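Side-chain contacts in carbon monoxide dehydrogenase (PDB 6T7J), which catalyses the oxidation of carbon monoxide to carbon dioxide, a reaction carried out in this family at a nickel-iron-sulfur cluster that lacks its nickel here: residues A589-L592 / T593-E597; V561-G564 / T565-V568; Y605-D609 / P610-A614; V182-A186 / G187-R191. One frame throughout, in Å; residues are numbered along the deposited sequence.

Contact 1: residues A589-L592 / T593-E597; sequences AKIL and TEDVE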
loop_
_atom_site.group_PDB
_atom_site.type_symbol
_atom_site.label_atom_id
_atom_site.label_comp_id
_atom_site.label_asym_id
_atom_site.label_seq_id
_atom_site.Cartn_x
_atom_site.Cartn_y
_atom_site.Cartn_z
ATOM N N ALA A 589 5.242 -8.324 19.778
ATOM C CA ALA A 589 4.547 -9.543 20.177
ATOM C C ALA A 589 3.663 -9.301 21.392
ATOM O O ALA A 589 2.511 -9.753 21.431
ATOM C CB ALA A 589 5.554 -10.657 20.463
ATOM N N LYS A 590 4.173 -8.581 22.393
ATOM C CA LYS A 590 3.343 -8.353 23.567
ATOM C C LYS A 590 2.241 -7.332 23.293
ATOM O O LYS A 590 1.155 -7.442 23.869
ATOM C CB LYS A 590 4.194 -7.931 24.762
ATOM C CG LYS A 590 3.392 -7.792 26.050
ATOM C CD LYS A 590 3.807 -6.554 26.815
ATOM C CE LYS A 590 4.049 -5.395 25.869
ATOM N NZ LYS A 590 4.287 -4.123 26.612
ATOM N N ILE A 591 2.474 -6.353 22.415
ATOM C CA ILE A 591 1.366 -5.488 22.004
ATOM C C ILE A 591 0.254 -6.327 21.389
ATOM O O ILE A 591 -0.926 -6.179 21.729
ATOM C CB ILE A 591 1.838 -4.399 21.025
ATOM C CG1 ILE A 591 2.833 -3.449 21.685
ATOM C CG2 ILE A 591 0.640 -3.601 20.520
ATOM C CD1 ILE A 591 3.480 -2.487 20.703
ATOM N N LEU A 592 0.624 -7.243 20.490
ATOM C CA LEU A 592 -0.368 -8.035 19.773
ATOM C C LEU A 592 -1.124 -8.974 20.704
ATOM O O LEU A 592 -2.351 -9.093 20.608
ATOM C CB LEU A 592 0.306 -8.828 18.653
ATOM C CG LEU A 592 0.756 -8.025 17.434
ATOM C CD1 LEU A 592 1.285 -8.954 16.350
ATOM C CD2 LEU A 592 -0.393 -7.180 16.916
ATOM N N THR A 593 -0.416 -9.652 21.607
ATOM C CA THR A 593 -1.013 -10.707 22.416
ATOM C C THR A 593 -1.359 -10.262 23.831
ATOM O O THR A 593 -1.788 -11.092 24.640
ATOM C CB THR A 593 -0.076 -11.916 22.476
ATOM O OG1 THR A 593 1.189 -11.513 23.019
ATOM C CG2 THR A 593 0.137 -12.499 21.086
ATOM N N GLU A 594 -1.203 -8.979 24.151
ATOM C CA GLU A 594 -1.361 -8.555 25.537
ATOM C C GLU A 594 -1.798 -7.099 25.651
ATOM O O GLU A 594 -2.940 -6.820 26.027
ATOM C CB GLU A 594 -0.047 -8.770 26.292
ATOM C CG GLU A 594 -0.178 -9.109 27.756
ATOM C CD GLU A 594 1.171 -9.391 28.383
ATOM O OE1 GLU A 594 1.816 -10.380 27.979
ATOM O OE2 GLU A 594 1.594 -8.616 29.267
ATOM N N ASP A 595 -0.894 -6.170 25.320
ATOM C CA ASP A 595 -1.119 -4.749 25.580
ATOM C C ASP A 595 -2.377 -4.209 24.912
ATOM O O ASP A 595 -2.935 -3.213 25.384
ATOM C CB ASP A 595 0.085 -3.931 25.110
ATOM C CG ASP A 595 1.185 -3.868 26.143
ATOM O OD1 ASP A 595 1.098 -4.596 27.155
ATOM O OD2 ASP A 595 2.142 -3.091 25.940
ATOM N N VAL A 596 -2.836 -4.838 23.827
ATOM C CA VAL A 596 -3.956 -4.289 23.068
ATOM C C VAL A 596 -5.312 -4.630 23.667
ATOM O O VAL A 596 -6.322 -4.053 23.243
ATOM C CB VAL A 596 -3.876 -4.766 21.605
ATOM C CG1 VAL A 596 -4.534 -6.126 21.444
ATOM C CG2 VAL A 596 -4.495 -3.734 20.669
ATOM N N GLU A 597 -5.370 -5.537 24.646
ATOM C CA GLU A 597 -6.648 -5.835 25.289
ATOM C C GLU A 597 -7.171 -4.628 26.059
ATOM O O GLU A 597 -8.377 -4.351 26.045
ATOM C CB GLU A 597 -6.511 -7.046 26.213
ATOM C CG GLU A 597 -7.724 -7.283 27.109
ATOM C CD GLU A 597 -8.065 -8.754 27.275
ATOM O OE1 GLU A 597 -7.143 -9.556 27.538
ATOM O OE2 GLU A 597 -9.258 -9.106 27.150
#

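Contact 2: residues V561-G564 / T565-V568; sequences VSIG and TYFV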
loop_
_atom_site.group_PDB
_atom_site.type_symbol
_atom_site.label_atom_id
_atom_site.label_comp_id
_atom_site.label_asym_id
_atom_site.label_seq_id
_atom_site.Cartn_x
_atom_site.Cartn_y
_atom_site.Cartn_z
ATOM N N VAL A 561 -4.767 -11.388 7.632
ATOM C CA VAL A 561 -4.198 -10.509 8.649
ATOM C C VAL A 561 -5.146 -9.354 8.938
ATOM O O VAL A 561 -5.393 -9.010 10.102
ATOM C CB VAL A 561 -2.810 -10.007 8.214
ATOM C CG1 VAL A 561 -2.213 -9.111 9.290
ATOM C CG2 VAL A 561 -1.893 -11.182 7.916
ATOM N N SER A 562 -5.700 -8.742 7.887
ATOM C CA SER A 562 -6.670 -7.670 8.098
ATOM C C SER A 562 -7.898 -8.175 8.851
ATOM O O SER A 562 -8.410 -7.492 9.749
ATOM C CB SER A 562 -7.083 -7.057 6.760
ATOM O OG SER A 562 -8.052 -6.042 6.955
ATOM N N ILE A 563 -8.379 -9.370 8.499
ATOM C CA ILE A 563 -9.570 -9.924 9.142
ATOM C C ILE A 563 -9.309 -10.170 10.624
ATOM O O ILE A 563 -10.118 -9.804 11.483
ATOM C CB ILE A 563 -10.018 -11.212 8.431
ATOM C CG1 ILE A 563 -10.593 -10.894 7.050
ATOM C CG2 ILE A 563 -11.042 -11.956 9.273
ATOM C CD1 ILE A 563 -10.665 -12.094 6.133
ATOM N N GLY A 564 -8.182 -10.811 10.941
ATOM C CA GLY A 564 -7.852 -11.051 12.335
ATOM C C GLY A 564 -7.675 -9.764 13.113
ATOM O O GLY A 564 -8.100 -9.659 14.269
ATOM N N THR A 565 -7.067 -8.754 12.482
ATOM C CA THR A 565 -6.862 -7.487 13.170
ATOM C C THR A 565 -8.186 -6.790 13.457
ATOM O O THR A 565 -8.368 -6.233 14.544
ATOM C CB THR A 565 -5.939 -6.579 12.357
ATOM O OG1 THR A 565 -4.698 -7.253 12.115
ATOM C CG2 THR A 565 -5.667 -5.285 13.114
ATOM N N TYR A 566 -9.131 -6.813 12.510
ATOM C CA TYR A 566 -10.397 -6.147 12.800
ATOM C C TYR A 566 -11.305 -6.992 13.679
ATOM O O TYR A 566 -12.200 -6.442 14.332
ATOM C CB TYR A 566 -11.110 -5.697 11.512
ATOM C CG TYR A 566 -11.827 -6.716 10.634
ATOM C CD1 TYR A 566 -12.903 -7.463 11.104
ATOM C CD2 TYR A 566 -11.475 -6.860 9.299
ATOM C CE1 TYR A 566 -13.564 -8.361 10.286
ATOM C CE2 TYR A 566 -12.132 -7.754 8.473
ATOM C CZ TYR A 566 -13.174 -8.499 8.971
ATOM O OH TYR A 566 -13.831 -9.386 8.150
ATOM N N PHE A 567 -11.083 -8.305 13.744
ATOM C CA PHE A 567 -11.720 -9.088 14.794
ATOM C C PHE A 567 -11.221 -8.639 16.159
ATOM O O PHE A 567 -12.015 -8.269 17.032
ATOM C CB PHE A 567 -11.464 -10.580 14.576
ATOM C CG PHE A 567 -12.469 -11.237 13.671
ATOM C CD1 PHE A 567 -13.706 -10.654 13.453
ATOM C CD2 PHE A 567 -12.176 -12.431 13.035
ATOM C CE1 PHE A 567 -14.633 -11.250 12.622
ATOM C CE2 PHE A 567 -13.102 -13.033 12.200
ATOM C CZ PHE A 567 -14.331 -12.441 11.994
ATOM N N VAL A 568 -9.898 -8.622 16.347
ATOM C CA VAL A 568 -9.325 -8.121 17.596
ATOM C C VAL A 568 -9.899 -6.748 17.929
ATOM O O VAL A 568 -10.426 -6.522 19.025
ATOM C CB VAL A 568 -7.789 -8.084 17.511
ATOM C CG1 VAL A 568 -7.212 -7.321 18.693
ATOM C CG2 VAL A 568 -7.222 -9.497 17.462
#

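Contact 3: residues Y605-D609 / P610-A614; sequences YVEPD and PVKAA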
loop_
_atom_site.group_PDB
_atom_site.type_symbol
_atom_site.label_atom_id
_atom_site.label_comp_id
_atom_site.label_asym_id
_atom_site.label_seq_id
_atom_site.Cartn_x
_atom_site.Cartn_y
_atom_site.Cartn_z
ATOM N N TYR A 605 -3.714 -14.451 19.939
ATOM C CA TYR A 605 -3.164 -15.585 20.673
ATOM C C TYR A 605 -2.678 -16.609 19.660
ATOM O O TYR A 605 -3.481 -17.163 18.904
ATOM C CB TYR A 605 -4.209 -16.194 21.607
ATOM C CG TYR A 605 -3.955 -17.639 21.971
ATOM C CD1 TYR A 605 -2.866 -17.998 22.758
ATOM C CD2 TYR A 605 -4.807 -18.644 21.532
ATOM C CE1 TYR A 605 -2.632 -19.318 23.091
ATOM C CE2 TYR A 605 -4.581 -19.964 21.862
ATOM C CZ TYR A 605 -3.495 -20.297 22.643
ATOM O OH TYR A 605 -3.270 -21.614 22.974
ATOM N N VAL A 606 -1.371 -16.852 19.644
ATOM C CA VAL A 606 -0.741 -17.723 18.659
ATOM C C VAL A 606 -0.607 -19.122 19.245
ATOM O O VAL A 606 -0.036 -19.299 20.328
ATOM C CB VAL A 606 0.631 -17.175 18.230
ATOM C CG1 VAL A 606 1.178 -17.977 17.060
ATOM C CG2 VAL A 606 0.523 -15.698 17.874
ATOM N N GLU A 607 -1.133 -20.116 18.526
ATOM C CA GLU A 607 -1.001 -21.516 18.914
ATOM C C GLU A 607 -1.220 -22.423 17.709
ATOM O O GLU A 607 -2.367 -22.644 17.297
ATOM C CB GLU A 607 -1.988 -21.876 20.023
ATOM C CG GLU A 607 -1.860 -23.312 20.496
ATOM C CD GLU A 607 -0.411 -23.744 20.637
ATOM O OE1 GLU A 607 0.258 -23.283 21.587
ATOM O OE2 GLU A 607 0.060 -24.538 19.795
ATOM N N PRO A 608 -0.151 -22.969 17.124
ATOM C CA PRO A 608 -0.314 -23.835 15.944
ATOM C C PRO A 608 -0.971 -25.179 16.236
ATOM O O PRO A 608 -1.300 -25.897 15.281
ATOM C CB PRO A 608 1.127 -24.024 15.445
ATOM C CG PRO A 608 1.898 -22.888 16.047
ATOM C CD PRO A 608 1.261 -22.636 17.375
ATOM N N ASP A 609 -1.173 -25.546 17.502
ATOM C CA ASP A 609 -1.807 -26.817 17.835
ATOM C C ASP A 609 -3.315 -26.631 17.931
ATOM O O ASP A 609 -3.772 -25.784 18.712
ATOM C CB ASP A 609 -1.267 -27.365 19.147
ATOM C CG ASP A 609 -1.657 -28.816 19.385
ATOM O OD1 ASP A 609 -2.863 -29.097 19.552
ATOM O OD2 ASP A 609 -0.756 -29.678 19.411
ATOM N N PRO A 610 -4.118 -27.394 17.183
ATOM C CA PRO A 610 -5.575 -27.179 17.237
ATOM C C PRO A 610 -6.194 -27.550 18.573
ATOM O O PRO A 610 -7.132 -26.878 19.016
ATOM C CB PRO A 610 -6.109 -28.065 16.100
ATOM C CG PRO A 610 -4.916 -28.499 15.319
ATOM C CD PRO A 610 -3.739 -28.441 16.224
ATOM N N VAL A 611 -5.701 -28.603 19.230
ATOM C CA VAL A 611 -6.289 -29.030 20.498
ATOM C C VAL A 611 -5.932 -28.054 21.614
ATOM O O VAL A 611 -6.784 -27.686 22.438
ATOM C CB VAL A 611 -5.842 -30.467 20.830
ATOM C CG1 VAL A 611 -6.652 -31.023 21.993
ATOM C CG2 VAL A 611 -5.976 -31.357 19.603
ATOM N N LYS A 612 -4.668 -27.624 21.661
ATOM C CA LYS A 612 -4.261 -26.582 22.601
ATOM C C LYS A 612 -5.083 -25.316 22.399
ATOM O O LYS A 612 -5.569 -24.710 23.365
ATOM C CB LYS A 612 -2.772 -26.281 22.429
ATOM C CG LYS A 612 -1.836 -27.130 23.269
ATOM C CD LYS A 612 -0.592 -26.334 23.646
ATOM C CE LYS A 612 0.606 -27.241 23.879
ATOM N NZ LYS A 612 1.784 -26.826 23.066
ATOM N N ALA A 613 -5.235 -24.894 21.140
ATOM C CA ALA A 613 -6.006 -23.693 20.841
ATOM C C ALA A 613 -7.464 -23.861 21.242
ATOM O O ALA A 613 -8.098 -22.912 21.715
ATOM C CB ALA A 613 -5.892 -23.354 19.357
ATOM N N ALA A 614 -8.014 -25.063 21.059
ATOM C CA ALA A 614 -9.382 -25.325 21.493
ATOM C C ALA A 614 -9.516 -25.169 22.999
ATOM O O ALA A 614 -10.477 -24.563 23.485
ATOM C CB ALA A 614 -9.810 -26.725 21.061
#

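Contact 4: residues V182-A186 / G187-R191; sequences VWEKA and GVLPR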
loop_
_atom_site.group_PDB
_atom_site.type_symbol
_atom_site.label_atom_id
_atom_site.label_comp_id
_atom_site.label_asym_id
_atom_site.label_seq_id
_atom_site.Cartn_x
_atom_site.Cartn_y
_atom_site.Cartn_z
ATOM N N VAL A 182 -15.370 2.888 22.256
ATOM C CA VAL A 182 -14.048 2.282 22.419
ATOM C C VAL A 182 -13.091 2.802 21.355
ATOM O O VAL A 182 -11.988 3.279 21.660
ATOM C CB VAL A 182 -14.158 0.747 22.369
ATOM C CG1 VAL A 182 -12.798 0.124 22.099
ATOM C CG2 VAL A 182 -14.750 0.212 23.662
ATOM N N TRP A 183 -13.498 2.714 20.085
ATOM C CA TRP A 183 -12.656 3.172 18.987
ATOM C C TRP A 183 -12.406 4.672 19.058
ATOM O O TRP A 183 -11.336 5.141 18.653
ATOM C CB TRP A 183 -13.296 2.810 17.649
ATOM C CG TRP A 183 -13.504 1.343 17.444
ATOM C CD1 TRP A 183 -12.719 0.332 17.912
ATOM C CD2 TRP A 183 -14.564 0.720 16.707
ATOM N NE1 TRP A 183 -13.224 -0.882 17.515
ATOM C CE2 TRP A 183 -14.358 -0.671 16.774
ATOM C CE3 TRP A 183 -15.667 1.205 15.997
ATOM C CZ2 TRP A 183 -15.214 -1.584 16.158
ATOM C CZ3 TRP A 183 -16.517 0.296 15.387
ATOM C CH2 TRP A 183 -16.285 -1.082 15.473
ATOM N N GLU A 184 -13.379 5.440 19.558
ATOM C CA GLU A 184 -13.189 6.879 19.693
ATOM C C GLU A 184 -12.145 7.196 20.758
ATOM O O GLU A 184 -11.261 8.034 20.544
ATOM C CB GLU A 184 -14.523 7.549 20.020
ATOM C CG GLU A 184 -14.444 9.049 20.235
ATOM C CD GLU A 184 -15.786 9.645 20.611
ATOM O OE1 GLU A 184 -15.818 10.815 21.048
ATOM O OE2 GLU A 184 -16.810 8.943 20.470
ATOM N N LYS A 185 -12.233 6.533 21.916
ATOM C CA LYS A 185 -11.227 6.728 22.957
ATOM C C LYS A 185 -9.846 6.304 22.471
ATOM O O LYS A 185 -8.846 6.977 22.750
ATOM C CB LYS A 185 -11.618 5.956 24.219
ATOM C CG LYS A 185 -11.056 6.544 25.507
ATOM C CD LYS A 185 -10.398 5.477 26.377
ATOM C CE LYS A 185 -8.944 5.241 25.980
ATOM N NZ LYS A 185 -8.089 6.443 26.195
ATOM N N ALA A 186 -9.774 5.196 21.730
ATOM C CA ALA A 186 -8.499 4.758 21.173
ATOM C C ALA A 186 -8.050 5.621 19.999
ATOM O O ALA A 186 -6.859 5.623 19.668
ATOM C CB ALA A 186 -8.589 3.295 20.738
ATOM N N GLY A 187 -8.970 6.346 19.367
ATOM C CA GLY A 187 -8.621 7.164 18.221
ATOM C C GLY A 187 -8.364 6.382 16.953
ATOM O O GLY A 187 -7.520 6.785 16.146
ATOM N N VAL A 188 -9.076 5.275 16.750
ATOM C CA VAL A 188 -8.858 4.399 15.606
ATOM C C VAL A 188 -10.075 4.366 14.681
ATOM O O VAL A 188 -10.204 3.463 13.858
ATOM C CB VAL A 188 -8.473 2.979 16.064
ATOM C CG1 VAL A 188 -7.211 3.014 16.914
ATOM C CG2 VAL A 188 -9.622 2.338 16.829
ATOM N N LEU A 189 -10.974 5.335 14.809
ATOM C CA LEU A 189 -12.151 5.382 13.955
ATOM C C LEU A 189 -11.728 5.607 12.508
ATOM O O LEU A 189 -11.056 6.610 12.216
ATOM C CB LEU A 189 -13.106 6.484 14.406
ATOM C CG LEU A 189 -13.973 6.173 15.629
ATOM C CD1 LEU A 189 -14.719 7.412 16.094
ATOM C CD2 LEU A 189 -14.943 5.042 15.330
ATOM N N PRO A 190 -12.077 4.717 11.583
ATOM C CA PRO A 190 -11.681 4.910 10.186
ATOM C C PRO A 190 -12.510 5.989 9.510
ATOM O O PRO A 190 -13.699 6.160 9.788
ATOM C CB PRO A 190 -11.933 3.537 9.556
ATOM C CG PRO A 190 -13.024 2.947 10.382
ATOM C CD PRO A 190 -12.828 3.465 11.785
ATOM N N ARG A 191 -11.864 6.717 8.600
ATOM C CA ARG A 191 -12.465 7.865 7.933
ATOM C C ARG A 191 -12.818 7.594 6.478
ATOM O O ARG A 191 -13.956 7.828 6.062
ATOM C CB ARG A 191 -11.516 9.068 8.033
ATOM C CG ARG A 191 -11.081 9.380 9.459
ATOM C CD ARG A 191 -9.704 10.020 9.499
ATOM N NE ARG A 191 -8.661 9.098 9.065
ATOM C CZ ARG A 191 -7.361 9.374 9.085
ATOM N NH1 ARG A 191 -6.484 8.472 8.667
ATOM N NH2 ARG A 191 -6.937 10.553 9.520
#

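Contact 1: residues A589-L592 / T593-E597
Lys590 reaches forward along helix 586-595 to form a salt bridge with Asp595, five residues on. The modelled distance from Lys590 NZ to Asp595 OD2, 2.5 Å, is very short, and its exact value is doubtful. A folded lysine makes the pairing possible: CG starts anti to the backbone N (chi1 -175°), and bends at chi2 and chi3 bring the amine across the aspartate. The opposite charge of Glu594 stays apart, its OE2 lying 5.9 Å from Lys590 NZ, but its aliphatic part touches the lysine, with Glu594 CB 3.6 Å from Lys590 CG.

Among the hydrogen bonds, Ala589 O is gripped twice by Thr593, through N at 2.9 Å and OG1 at 2.7 Å, the two donors arriving from opposite faces of the carbonyl plane. Beyond this point the helix widens into a pi-type turn. Asp595 N donates to Lys590 O at 2.8 Å and Val596 N, weakly, to Ile591 O, both spanning five residues.

Val596 CG1 rests against two backbone carbonyls, 3.6 Å from Ile591 O and slightly farther from Leu592 O. The apolar packing is with the rest of the protein: Ile591, Leu592 and Val596 meet Val213, Leu216 and Ile220 of helix 212-242.

Contact 2: residues V561-G564 / T565-V568
Ile563 meets two aromatic rings, those of Tyr566 and Phe567, one helical turn further on. The first meeting is a CH-pi contact: Ile563 CA stands over a face of the Tyr566 ring, 3.8 Å from its centroid and 27° off the normal. Ile563 O stands over the centre of the same face, 3.6 Å above the plane. Tyr566 folds back this way because its CG sits between the backbone N and the carbonyl carbon (chi1 76°), which tilts the ring over the backbone of the preceding turn as it leaves the helix.

Apolar packing follows the same direction. The isoleucine branches divide the work, CG1 lying 3.8 Å from Tyr566 CE2 and CG2 3.7 Å from Phe567 CE2, with all three side chains pointing the same way.

The polar contacts are those of a regular helix, four residues apart, with one addition. Val561 O takes both Thr565 N at 2.9 Å and Thr565 OG1 at 2.8 Å, so the buried hydroxyl is satisfied within its own helix. Ser562 OG instead bonds Asp226 of helix 212-242.

Helix 558-569 is the crossover of a beta-alpha-beta unit between the neighbouring parallel strands 548-552 and 574-576, an arrangement characteristic of Rossmann-like domains.

Contact 3: residues Y605-D609 / P610-A614
The Tyr605 ring meets the first turn of helix 610-627 with its edge: Ala613 CA lies near the ring plane, 4.1 Å from Tyr605 CE2. With CG anti to the backbone N (chi1 156°), the phenol extends from strand 604-606 across the start of the helix, and its hydroxyl bonds Thr616 one turn beyond. The Asp609 carboxylate is approached differently, since Lys612 N comes to OD1 from above its plane. The third flat group, the Glu607 carboxylate, offers the anti lone pair of OE2 to Asp609 N at 2.8 Å, a bond that fixes the backbone just before the helix.

Asp609 is the N-cap. Its OD1 accepts from Lys612 N at 3.1 Å, a nearly straight bond (168°), and weakly from Val611 N at 2.9 Å, while its carbonyl O starts the regular helical pattern by accepting from Ala613 N at 3.0 Å. Pro610 fits the first helical position, where a missing N-H costs no helical bond, and its ring packs on Ser461 and Thr464 of helix 460-471.

Glu607 and Lys612 cross as mainly aliphatic neighbours, Glu607 CG lying 3.7 Å from Lys612 CB. Their charged ends, Glu607 OE1 and Lys612 NZ, stand 4.1 Å apart, beyond a salt bridge.

Thus a strand at the border of the parallel sheet passes into a helix through a turn held by two carboxylates. The positive end of the helix dipole would favour the ionised form of Asp609, and the nearby lysine may ease the presence of two negative groups.

Contact 4: residues V182-A186 / G187-R191
A Schellman motif ends helix 177-186, with Gly187 as the C-prime residue at positive phi (74°), Val188 N bonded back to Trp183 O at 3.0 Å, and Gly187 N bonded weakly to Glu184 O, at 3.1 Å, and also weakly to Trp183 O.

The turn brings Val188 and Leu189 back against the final helical turn. Val188 CG2 packs 3.8 Å from Trp183 CB, the hydrophobic pairing across the helix end that often accompanies this motif. The other branch, CG1, faces Ala186 CB at 4.1 Å. With chi1 of Val188 at -59°, CG1 lies anti to the carbonyl carbon and faces the alanine, which leaves CG2 between the backbone N and the carbonyl carbon, against the tryptophan.

Leu189 divides its methyls as well. CD2 lies 3.6 Å from Trp183 CB and comes to the edge of the indole, near the ring plane, 4.0 Å from Trp183 CE3; CD1 touches Glu184 CB at 3.9 Å. The leucine crosses the tryptophan at about a right angle.

Outside this turn's own contacts, Trp183 meets Trp228 of helix 212-242 edge-to-face and donates from NE1 to Ala569 O at the end of helix 558-569. Val188 rests on Ile220 of the same helix 212-242, and the chain then runs on toward helix 193-203.

Overall arrangement
Contacts 1, 2 and 4 gather round helix 212-242, whose Ile220 touches both Val596 of contact 1 and Val188 of contact 4. Contacts 1 and 2, with centres about 14 Å apart, meet directly where Val596 CG1 lies 4.0 Å from Val568 CG1. Contact 4, its centre about 15 Å from that of contact 2, is tied to the same helix as contact 2 by the bond from Trp183 to Ala569. The nearest atoms of contacts 1 and 3 are about 4 Å apart without touching, although their centres are about 17 Å apart. Contact 2 approaches the active site: the Ile563 side chain is about 6 Å from the broken, nickel-free iron-sulfur cluster.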